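Local coordinates for Serine/threonine-protein kinase Tel1 (Chaetomium thermophilum, PDB 6SKY) that probably phosphorylates serine or threonine followed by glutamine in target proteins, using ATP, to activate checkpoint signalling after DNA damage, at residues Pro1834-Glu1837 with Asn1838-Leu1842; Ala2177-Glu2180 with Thr2181-Leu2184; Ala2509-Gln2512 with Thr2513-Tyr2517. One frame throughout, in Å; residues are numbered along the deposited sequence.

All three contacts are local and come in series along the chain. Contacts 1 and 2 each span a helix start with the residue or two before it, on helix 1836-1849 and on helix 2178-2189 of the FAT region; contact 3 lies inside helix 2507-2522, shortly before the kinase sheet begins. None touches another: the centres of contacts 1 and 2 are 46 Å apart, those of contacts 1 and 3 65 Å, and those of contacts 2 and 3 60 Å. Contact 3 lies across the chain's centre from the other two. Together they sample the helical scaffold, the face that meets the second subunit and a helix packed against the kinase region, its Tyr2517 bonded to Gln2607.

Contact 1 (Pro1834-Glu1837 with Asn1838-Leu1842); sequences PAKE and NLKLL
Lys1840 N donates to Lys1836 O at 3.0 Å, nearly straight, with an N-H...O angle of 160°. Beside it Leu1839 N reaches Ala1835 O at 3.1 Å, so two successive i to i+4 bonds establish the first turn of helix 1836-1849. Away from the helix axis the two lysine chains run side by side and point the same way. Lys1836 is extended throughout, its CG anti to the backbone N (chi1 174°), whereas Lys1840 is straight until it bends at its last torsion. The touch is methylene on methylene, CE of Lys1836 to CE of Lys1840 at 3.8 Å, and CG of Lys1840 also rests 3.7 Å from Lys1836 O. Glu1837, its chain bent at chi2, comes in at a slant, and its OE2 meets the aliphatic CD of Lys1840 at 4.1 Å; its OE1 remains 6.0 Å from NZ of Lys1840, too far for a salt bridge. The ammonium of Lys1840 instead bonds to the carbonyl of Cys1881. Asn1838 turns to another flank, where its ND2 donates to the carbonyl of Leu1757 and its side chain packs on Trp1762. The helix start is thereby tied to two other parts of the alpha-helical solenoid of this PI3K-related kinase. With NZ of Lys1836 and NZ of Lys1840 4.8 Å apart, the like charges probably repel somewhat, a cost likely to be eased by the carbonyl held by Lys1840 and by the acidic group of Glu1837 nearby.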
ATOM      1  N   PRO A1834      -8.122 -22.942 -45.750  1.00 61.24           N
ATOM      2  CA  PRO A1834      -7.918 -22.613 -47.167  1.00 61.24           C
ATOM      3  C   PRO A1834      -8.662 -21.371 -47.626  1.00 61.24           C
ATOM      4  O   PRO A1834      -8.366 -20.867 -48.716  1.00 61.24           O
ATOM      5  CB  PRO A1834      -8.432 -23.861 -47.892  1.00 61.24           C
ATOM      6  CG  PRO A1834      -9.394 -24.461 -46.950  1.00 61.24           C
ATOM      7  CD  PRO A1834      -8.787 -24.251 -45.610  1.00 61.24           C
ATOM      8  N   ALA A1835      -9.607 -20.860 -46.843  1.00 52.32           N
ATOM      9  CA  ALA A1835     -10.400 -19.708 -47.240  1.00 52.32           C
ATOM     10  C   ALA A1835      -9.964 -18.419 -46.567  1.00 52.32           C
ATOM     11  O   ALA A1835     -10.552 -17.373 -46.837  1.00 52.32           O
ATOM     12  CB  ALA A1835     -11.877 -19.960 -46.944  1.00 52.32           C
ATOM     13  N   LYS A1836      -8.953 -18.459 -45.704  1.00 45.81           N
ATOM     14  CA  LYS A1836      -8.558 -17.259 -44.977  1.00 45.81           C
ATOM     15  C   LYS A1836      -7.935 -16.222 -45.903  1.00 45.81           C
ATOM     16  O   LYS A1836      -8.163 -15.016 -45.740  1.00 45.81           O
ATOM     17  CB  LYS A1836      -7.592 -17.632 -43.856  1.00 45.81           C
ATOM     18  CG  LYS A1836      -7.018 -16.445 -43.122  1.00 45.81           C
ATOM     19  CD  LYS A1836      -6.074 -16.850 -42.006  1.00 45.81           C
ATOM     20  CE  LYS A1836      -5.217 -15.661 -41.590  1.00 45.81           C
ATOM     21  NZ  LYS A1836      -4.366 -15.920 -40.397  1.00 45.81           N
ATOM     22  N   GLU A1837      -7.167 -16.664 -46.893  1.00 41.84           N
ATOM     23  CA  GLU A1837      -6.443 -15.735 -47.746  1.00 41.84           C
ATOM     24  C   GLU A1837      -7.335 -15.031 -48.757  1.00 41.84           C
ATOM     25  O   GLU A1837      -6.959 -13.966 -49.249  1.00 41.84           O
ATOM     26  CB  GLU A1837      -5.317 -16.464 -48.470  1.00 41.84           C
ATOM     27  CG  GLU A1837      -4.224 -15.553 -48.964  1.00 41.84           C
ATOM     28  CD  GLU A1837      -3.656 -14.677 -47.864  1.00 41.84           C
ATOM     29  OE1 GLU A1837      -3.388 -15.197 -46.760  1.00 41.84           O
ATOM     30  OE2 GLU A1837      -3.483 -13.462 -48.100  1.00 41.84           O
ATOM     31  N   ASN A1838      -8.492 -15.599 -49.091  1.00 38.51           N
ATOM     32  CA  ASN A1838      -9.480 -14.889 -49.889  1.00 38.51           C
ATOM     33  C   ASN A1838     -10.380 -14.018 -49.036  1.00 38.51           C
ATOM     34  O   ASN A1838     -10.879 -12.991 -49.507  1.00 38.51           O
ATOM     35  CB  ASN A1838     -10.349 -15.872 -50.671  1.00 38.51           C
ATOM     36  CG  ASN A1838      -9.588 -16.604 -51.745  1.00 38.51           C
ATOM     37  OD1 ASN A1838      -8.582 -16.124 -52.251  1.00 38.51           O
ATOM     38  ND2 ASN A1838     -10.079 -17.776 -52.111  1.00 38.51           N
ATOM     39  N   LEU A1839     -10.600 -14.414 -47.789  1.00 32.99           N
ATOM     40  CA  LEU A1839     -11.366 -13.590 -46.868  1.00 32.99           C
ATOM     41  C   LEU A1839     -10.635 -12.292 -46.566  1.00 32.99           C
ATOM     42  O   LEU A1839     -11.262 -11.232 -46.458  1.00 32.99           O
ATOM     43  CB  LEU A1839     -11.641 -14.381 -45.595  1.00 32.99           C
ATOM     44  CG  LEU A1839     -12.730 -13.898 -44.653  1.00 32.99           C
ATOM     45  CD1 LEU A1839     -14.026 -13.767 -45.384  1.00 32.99           C
ATOM     46  CD2 LEU A1839     -12.859 -14.874 -43.527  1.00 32.99           C
ATOM     47  N   LYS A1840      -9.311 -12.352 -46.426  1.00 31.10           N
ATOM     48  CA  LYS A1840      -8.535 -11.124 -46.298  1.00 31.10           C
ATOM     49  C   LYS A1840      -8.764 -10.193 -47.478  1.00 31.10           C
ATOM     50  O   LYS A1840      -8.865  -8.976 -47.307  1.00 31.10           O
ATOM     51  CB  LYS A1840      -7.055 -11.444 -46.177  1.00 31.10           C
ATOM     52  CG  LYS A1840      -6.601 -11.818 -44.801  1.00 31.10           C
ATOM     53  CD  LYS A1840      -5.099 -11.739 -44.726  1.00 31.10           C
ATOM     54  CE  LYS A1840      -4.571 -12.383 -43.470  1.00 31.10           C
ATOM     55  NZ  LYS A1840      -4.772 -11.526 -42.277  1.00 31.10           N
ATOM     56  N   LEU A1841      -8.841 -10.744 -48.683  1.00 27.83           N
ATOM     57  CA  LEU A1841      -9.031  -9.919 -49.868  1.00 27.83           C
ATOM     58  C   LEU A1841     -10.426  -9.325 -49.916  1.00 27.83           C
ATOM     59  O   LEU A1841     -10.602  -8.194 -50.370  1.00 27.83           O
ATOM     60  CB  LEU A1841      -8.754 -10.750 -51.115  1.00 27.83           C
ATOM     61  CG  LEU A1841      -8.823 -10.086 -52.478  1.00 27.83           C
ATOM     62  CD1 LEU A1841      -7.713  -9.091 -52.630  1.00 27.83           C
ATOM     63  CD2 LEU A1841      -8.733 -11.132 -53.539  1.00 27.83           C
ATOM     64  N   LEU A1842     -11.426 -10.059 -49.440  1.00 28.05           N
ATOM     65  CA  LEU A1842     -12.771  -9.497 -49.335  1.00 28.05           C
ATOM     66  C   LEU A1842     -12.810  -8.327 -48.363  1.00 28.05           C
ATOM     67  O   LEU A1842     -13.413  -7.283 -48.642  1.00 28.05           O
ATOM     68  CB  LEU A1842     -13.751 -10.571 -48.894  1.00 28.05           C
ATOM     69  CG  LEU A1842     -14.497 -11.279 -50.005  1.00 28.05           C
ATOM     70  CD1 LEU A1842     -15.474 -12.237 -49.393  1.00 28.05           C
ATOM     71  CD2 LEU A1842     -15.200 -10.261 -50.855  1.00 28.05           C
TER

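Contact 2 (Ala2177-Glu2180 with Thr2181-Leu2184); sequences ARQE and TLNL
A single torsion, chi1 of Thr2181 at 63°, sets up its meeting with Arg2178: it places OG1 between the threonine's own backbone N and carbonyl carbon, and leaves the methyl CG2 anti to that carbonyl carbon. From there OG1 donates to Arg2178 O at 2.7 Å, while CG2 lies 3.3 Å from Ala2177 O. Arg2178 O is gripped twice, since Leu2182 N also donates to it at 3.0 Å; the amide comes in fairly straight, the hydroxyl at a sharper C=O...O bend of 123°. Ala2177 is the N-cap residue of helix 2178-2189, and its carbonyl takes a weak bond from Thr2181 N, whereas the bonds that follow are firmer, with Asn2183 N donating to Gln2179 O at 2.9 Å. An alanine in place of Thr2181 would remove OG1 and CG2, which would probably leave Arg2178 O with the Leu2182 amide alone across this turn and open a gap against Phe2172. The amide of Asn2183 lies near the ends of both Gln2179 and Glu2180, crossing each at an angle. Gln2179, bent at chi2, brings its own amide close, the two planes 64° apart, with no bond assigned between them. As modelled, ND2 of Asn2183 stands 3.8 Å from Glu2180 OE1, a loose polar approach. The side chains of Gln2179 and Asn2183, both uncharged, pack on Ala1957 and Ala1961 of the second subunit, and Leu2182 on its Phe1958, so this flank belongs to the dimer interface. On the threonine's side, the double grip on Arg2178 O means that the buried hydroxyl of Thr2181 has its polar demand met within the helix itself.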
ATOM      1  N   ALA A2177      10.086  -2.452 -10.833  1.00 24.46           N
ATOM      2  CA  ALA A2177       9.985  -3.907 -10.854  1.00 24.46           C
ATOM      3  C   ALA A2177      10.725  -4.431  -9.632  1.00 24.46           C
ATOM      4  O   ALA A2177      11.948  -4.558  -9.645  1.00 24.46           O
ATOM      5  CB  ALA A2177      10.557  -4.471 -12.147  1.00 24.46           C
ATOM      6  N   ARG A2178       9.980  -4.724  -8.568  1.00 27.36           N
ATOM      7  CA  ARG A2178      10.605  -5.039  -7.290  1.00 27.36           C
ATOM      8  C   ARG A2178      11.272  -6.401  -7.324  1.00 27.36           C
ATOM      9  O   ARG A2178      12.403  -6.564  -6.850  1.00 27.36           O
ATOM     10  CB  ARG A2178       9.571  -5.000  -6.169  1.00 27.36           C
ATOM     11  CG  ARG A2178       8.823  -3.711  -6.023  1.00 27.36           C
ATOM     12  CD  ARG A2178       9.756  -2.540  -5.992  1.00 27.36           C
ATOM     13  NE  ARG A2178       9.028  -1.294  -5.792  1.00 27.36           N
ATOM     14  CZ  ARG A2178       9.494  -0.098  -6.129  1.00 27.36           C
ATOM     15  NH1 ARG A2178       8.765   0.982  -5.904  1.00 27.36           N
ATOM     16  NH2 ARG A2178      10.683   0.015  -6.701  1.00 27.36           N
ATOM     17  N   GLN A2179      10.583  -7.394  -7.869  1.00 24.44           N
ATOM     18  CA  GLN A2179      11.105  -8.748  -7.831  1.00 24.44           C
ATOM     19  C   GLN A2179      12.362  -8.887  -8.673  1.00 24.44           C
ATOM     20  O   GLN A2179      13.245  -9.673  -8.333  1.00 24.44           O
ATOM     21  CB  GLN A2179      10.032  -9.727  -8.282  1.00 24.44           C
ATOM     22  CG  GLN A2179      10.378 -11.172  -8.034  1.00 24.44           C
ATOM     23  CD  GLN A2179      10.664 -11.459  -6.590  1.00 24.44           C
ATOM     24  OE1 GLN A2179      11.618 -12.153  -6.257  1.00 24.44           O
ATOM     25  NE2 GLN A2179       9.832 -10.930  -5.719  1.00 24.44           N
ATOM     26  N   GLU A2180      12.490  -8.111  -9.741  1.00 25.57           N
ATOM     27  CA  GLU A2180      13.677  -8.219 -10.572  1.00 25.57           C
ATOM     28  C   GLU A2180      14.887  -7.576  -9.919  1.00 25.57           C
ATOM     29  O   GLU A2180      15.998  -8.094 -10.039  1.00 25.57           O
ATOM     30  CB  GLU A2180      13.418  -7.608 -11.939  1.00 25.57           C
ATOM     31  CG  GLU A2180      12.430  -8.377 -12.766  1.00 25.57           C
ATOM     32  CD  GLU A2180      12.823  -9.828 -12.947  1.00 25.57           C
ATOM     33  OE1 GLU A2180      14.035 -10.128 -12.980  1.00 25.57           O
ATOM     34  OE2 GLU A2180      11.920 -10.680 -13.057  1.00 25.57           O
ATOM     35  N   THR A2181      14.703  -6.462  -9.214  1.00 23.11           N
ATOM     36  CA  THR A2181      15.813  -5.899  -8.456  1.00 23.11           C
ATOM     37  C   THR A2181      16.215  -6.818  -7.316  1.00 23.11           C
ATOM     38  O   THR A2181      17.401  -6.949  -7.009  1.00 23.11           O
ATOM     39  CB  THR A2181      15.454  -4.522  -7.912  1.00 23.11           C
ATOM     40  OG1 THR A2181      14.362  -4.645  -7.000  1.00 23.11           O
ATOM     41  CG2 THR A2181      15.065  -3.603  -9.023  1.00 23.11           C
ATOM     42  N   LEU A2182      15.241  -7.473  -6.689  1.00 22.57           N
ATOM     43  CA  LEU A2182      15.550  -8.442  -5.644  1.00 22.57           C
ATOM     44  C   LEU A2182      16.356  -9.610  -6.195  1.00 22.57           C
ATOM     45  O   LEU A2182      17.377 -10.001  -5.620  1.00 22.57           O
ATOM     46  CB  LEU A2182      14.249  -8.926  -5.019  1.00 22.57           C
ATOM     47  CG  LEU A2182      14.226  -9.371  -3.574  1.00 22.57           C
ATOM     48  CD1 LEU A2182      15.027  -8.416  -2.749  1.00 22.57           C
ATOM     49  CD2 LEU A2182      12.808  -9.367  -3.130  1.00 22.57           C
ATOM     50  N   ASN A2183      15.905 -10.182  -7.314  1.00 21.01           N
ATOM     51  CA  ASN A2183      16.631 -11.261  -7.974  1.00 21.01           C
ATOM     52  C   ASN A2183      18.050 -10.847  -8.315  1.00 21.01           C
ATOM     53  O   ASN A2183      19.005 -11.588  -8.058  1.00 21.01           O
ATOM     54  CB  ASN A2183      15.903 -11.677  -9.242  1.00 21.01           C
ATOM     55  CG  ASN A2183      14.658 -12.456  -8.969  1.00 21.01           C
ATOM     56  OD1 ASN A2183      14.550 -13.140  -7.967  1.00 21.01           O
ATOM     57  ND2 ASN A2183      13.709 -12.374  -9.874  1.00 21.01           N
ATOM     58  N   LEU A2184      18.208  -9.665  -8.910  1.00 21.18           N
ATOM     59  CA  LEU A2184      19.526  -9.216  -9.329  1.00 21.18           C
ATOM     60  C   LEU A2184      20.449  -8.989  -8.146  1.00 21.18           C
ATOM     61  O   LEU A2184      21.619  -9.367  -8.196  1.00 21.18           O
ATOM     62  CB  LEU A2184      19.407  -7.943 -10.151  1.00 21.18           C
ATOM     63  CG  LEU A2184      19.406  -8.155 -11.652  1.00 21.18           C
ATOM     64  CD1 LEU A2184      19.135  -6.859 -12.335  1.00 21.18           C
ATOM     65  CD2 LEU A2184      20.736  -8.695 -12.076  1.00 21.18           C
TER

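Contact 3 (Ala2509-Gln2512 with Thr2513-Tyr2517); sequences AIDQ and TSRVY
Ala2509 begins this stretch of alpha-helix 2507-2522, and its carbonyl O accepts two bonds from one residue: Thr2513 N at 2.9 Å and Thr2513 OG1 at 3.0 Å, arriving from opposite faces of the carbonyl plane. The hydroxyl reaches back because OG1 is anti to the threonine's carbonyl carbon (chi1 -67°), and it stands above the acceptor plane, 36° out of it. Ile2510 follows, its O taking the backbone N of Ser2514; the placing of the Ser2514 hydroxyl near that same oxygen is doubtful. Ile2510 also packs on Met2465 and Tyr2466 of helix 2461-2472, and Thr2513 and Val2516 face Met2550 of helix 2541-2552, so the helix is wedged between two neighbours. At Asp2511 the carbonyl holds Arg2515 N, and the two side chains run alongside each other with carboxylate and guanidinium planes 49° apart. Asp2511 OD1 forms its salt bridge to Arg2473 rather than to Arg2515, whose own charge merely lies close by and may add some attraction. Gln2512 completes the turn: its O accepts Val2516 N at 3.1 Å, and its side chain packs on Asn2553. Both branches of Val2516 close round that same oxygen, CG1 of Val2516 lying 3.5 Å from Gln2512 O and CG2 3.7 Å.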
ATOM      1  N   ALA A2509      17.235  45.382 -35.469  1.00 43.76           N
ATOM      2  CA  ALA A2509      16.261  44.627 -36.245  1.00 43.76           C
ATOM      3  C   ALA A2509      14.980  44.419 -35.452  1.00 43.76           C
ATOM      4  O   ALA A2509      13.879  44.668 -35.955  1.00 43.76           O
ATOM      5  CB  ALA A2509      16.856  43.292 -36.668  1.00 43.76           C
ATOM      6  N   ILE A2510      15.106  43.975 -34.203  1.00 40.81           N
ATOM      7  CA  ILE A2510      13.936  43.746 -33.361  1.00 40.81           C
ATOM      8  C   ILE A2510      13.214  45.056 -33.089  1.00 40.81           C
ATOM      9  O   ILE A2510      11.980  45.107 -33.063  1.00 40.81           O
ATOM     10  CB  ILE A2510      14.356  43.038 -32.061  1.00 40.81           C
ATOM     11  CG1 ILE A2510      14.692  41.583 -32.356  1.00 40.81           C
ATOM     12  CG2 ILE A2510      13.275  43.136 -31.011  1.00 40.81           C
ATOM     13  CD1 ILE A2510      15.002  40.788 -31.141  1.00 40.81           C
ATOM     14  N   ASP A2511      13.965  46.143 -32.941  1.00 42.94           N
ATOM     15  CA  ASP A2511      13.364  47.455 -32.741  1.00 42.94           C
ATOM     16  C   ASP A2511      12.461  47.835 -33.910  1.00 42.94           C
ATOM     17  O   ASP A2511      11.255  48.069 -33.741  1.00 42.94           O
ATOM     18  CB  ASP A2511      14.474  48.484 -32.553  1.00 42.94           C
ATOM     19  CG  ASP A2511      14.099  49.573 -31.590  1.00 42.94           C
ATOM     20  OD1 ASP A2511      13.036  49.459 -30.957  1.00 42.94           O
ATOM     21  OD2 ASP A2511      14.864  50.546 -31.464  1.00 42.94           O
ATOM     22  N   GLN A2512      13.033  47.890 -35.114  1.00 44.79           N
ATOM     23  CA  GLN A2512      12.270  48.341 -36.274  1.00 44.79           C
ATOM     24  C   GLN A2512      11.123  47.393 -36.585  1.00 44.79           C
ATOM     25  O   GLN A2512      10.003  47.827 -36.903  1.00 44.79           O
ATOM     26  CB  GLN A2512      13.187  48.466 -37.486  1.00 44.79           C
ATOM     27  CG  GLN A2512      14.436  49.278 -37.252  1.00 44.79           C
ATOM     28  CD  GLN A2512      14.140  50.704 -36.881  1.00 44.79           C
ATOM     29  OE1 GLN A2512      13.075  51.230 -37.192  1.00 44.79           O
ATOM     30  NE2 GLN A2512      15.081  51.343 -36.205  1.00 44.79           N
ATOM     31  N   THR A2513      11.380  46.092 -36.493  1.00 42.69           N
ATOM     32  CA  THR A2513      10.359  45.115 -36.815  1.00 42.69           C
ATOM     33  C   THR A2513       9.195  45.176 -35.839  1.00 42.69           C
ATOM     34  O   THR A2513       8.036  45.077 -36.249  1.00 42.69           O
ATOM     35  CB  THR A2513      10.981  43.732 -36.835  1.00 42.69           C
ATOM     36  OG1 THR A2513      11.896  43.651 -37.930  1.00 42.69           O
ATOM     37  CG2 THR A2513       9.920  42.705 -37.006  1.00 42.69           C
ATOM     38  N   SER A2514       9.469  45.339 -34.546  1.00 39.82           N
ATOM     39  CA  SER A2514       8.377  45.445 -33.593  1.00 39.82           C
ATOM     40  C   SER A2514       7.585  46.721 -33.812  1.00 39.82           C
ATOM     41  O   SER A2514       6.362  46.730 -33.644  1.00 39.82           O
ATOM     42  CB  SER A2514       8.920  45.384 -32.177  1.00 39.82           C
ATOM     43  OG  SER A2514       9.983  44.462 -32.116  1.00 39.82           O
ATOM     44  N   ARG A2515       8.258  47.806 -34.202  1.00 44.28           N
ATOM     45  CA  ARG A2515       7.526  49.033 -34.495  1.00 44.28           C
ATOM     46  C   ARG A2515       6.539  48.825 -35.634  1.00 44.28           C
ATOM     47  O   ARG A2515       5.376  49.234 -35.545  1.00 44.28           O
ATOM     48  CB  ARG A2515       8.495  50.161 -34.817  1.00 44.28           C
ATOM     49  CG  ARG A2515       9.315  50.583 -33.634  1.00 44.28           C
ATOM     50  CD  ARG A2515      10.024  51.885 -33.884  1.00 44.28           C
ATOM     51  NE  ARG A2515      10.708  52.343 -32.685  1.00 44.28           N
ATOM     52  CZ  ARG A2515      10.103  52.959 -31.677  1.00 44.28           C
ATOM     53  NH1 ARG A2515      10.798  53.343 -30.618  1.00 44.28           N
ATOM     54  NH2 ARG A2515       8.801  53.192 -31.726  1.00 44.28           N
ATOM     55  N   VAL A2516       6.972  48.163 -36.708  1.00 44.19           N
ATOM     56  CA  VAL A2516       6.038  48.003 -37.822  1.00 44.19           C
ATOM     57  C   VAL A2516       4.973  46.953 -37.517  1.00 44.19           C
ATOM     58  O   VAL A2516       3.829  47.090 -37.962  1.00 44.19           O
ATOM     59  CB  VAL A2516       6.773  47.697 -39.137  1.00 44.19           C
ATOM     60  CG1 VAL A2516       7.802  48.763 -39.406  1.00 44.19           C
ATOM     61  CG2 VAL A2516       7.400  46.339 -39.110  1.00 44.19           C
ATOM     62  N   TYR A2517       5.299  45.909 -36.750  1.00 40.03           N
ATOM     63  CA  TYR A2517       4.272  44.948 -36.348  1.00 40.03           C
ATOM     64  C   TYR A2517       3.197  45.613 -35.507  1.00 40.03           C
ATOM     65  O   TYR A2517       2.005  45.357 -35.691  1.00 40.03           O
ATOM     66  CB  TYR A2517       4.888  43.794 -35.564  1.00 40.03           C
ATOM     67  CG  TYR A2517       5.165  42.557 -36.368  1.00 40.03           C
ATOM     68  CD1 TYR A2517       4.149  41.885 -36.998  1.00 40.03           C
ATOM     69  CD2 TYR A2517       6.439  42.050 -36.470  1.00 40.03           C
ATOM     70  CE1 TYR A2517       4.396  40.759 -37.721  1.00 40.03           C
ATOM     71  CE2 TYR A2517       6.691  40.926 -37.189  1.00 40.03           C
ATOM     72  CZ  TYR A2517       5.667  40.285 -37.810  1.00 40.03           C
ATOM     73  OH  TYR A2517       5.917  39.155 -38.535  1.00 40.03           O
TER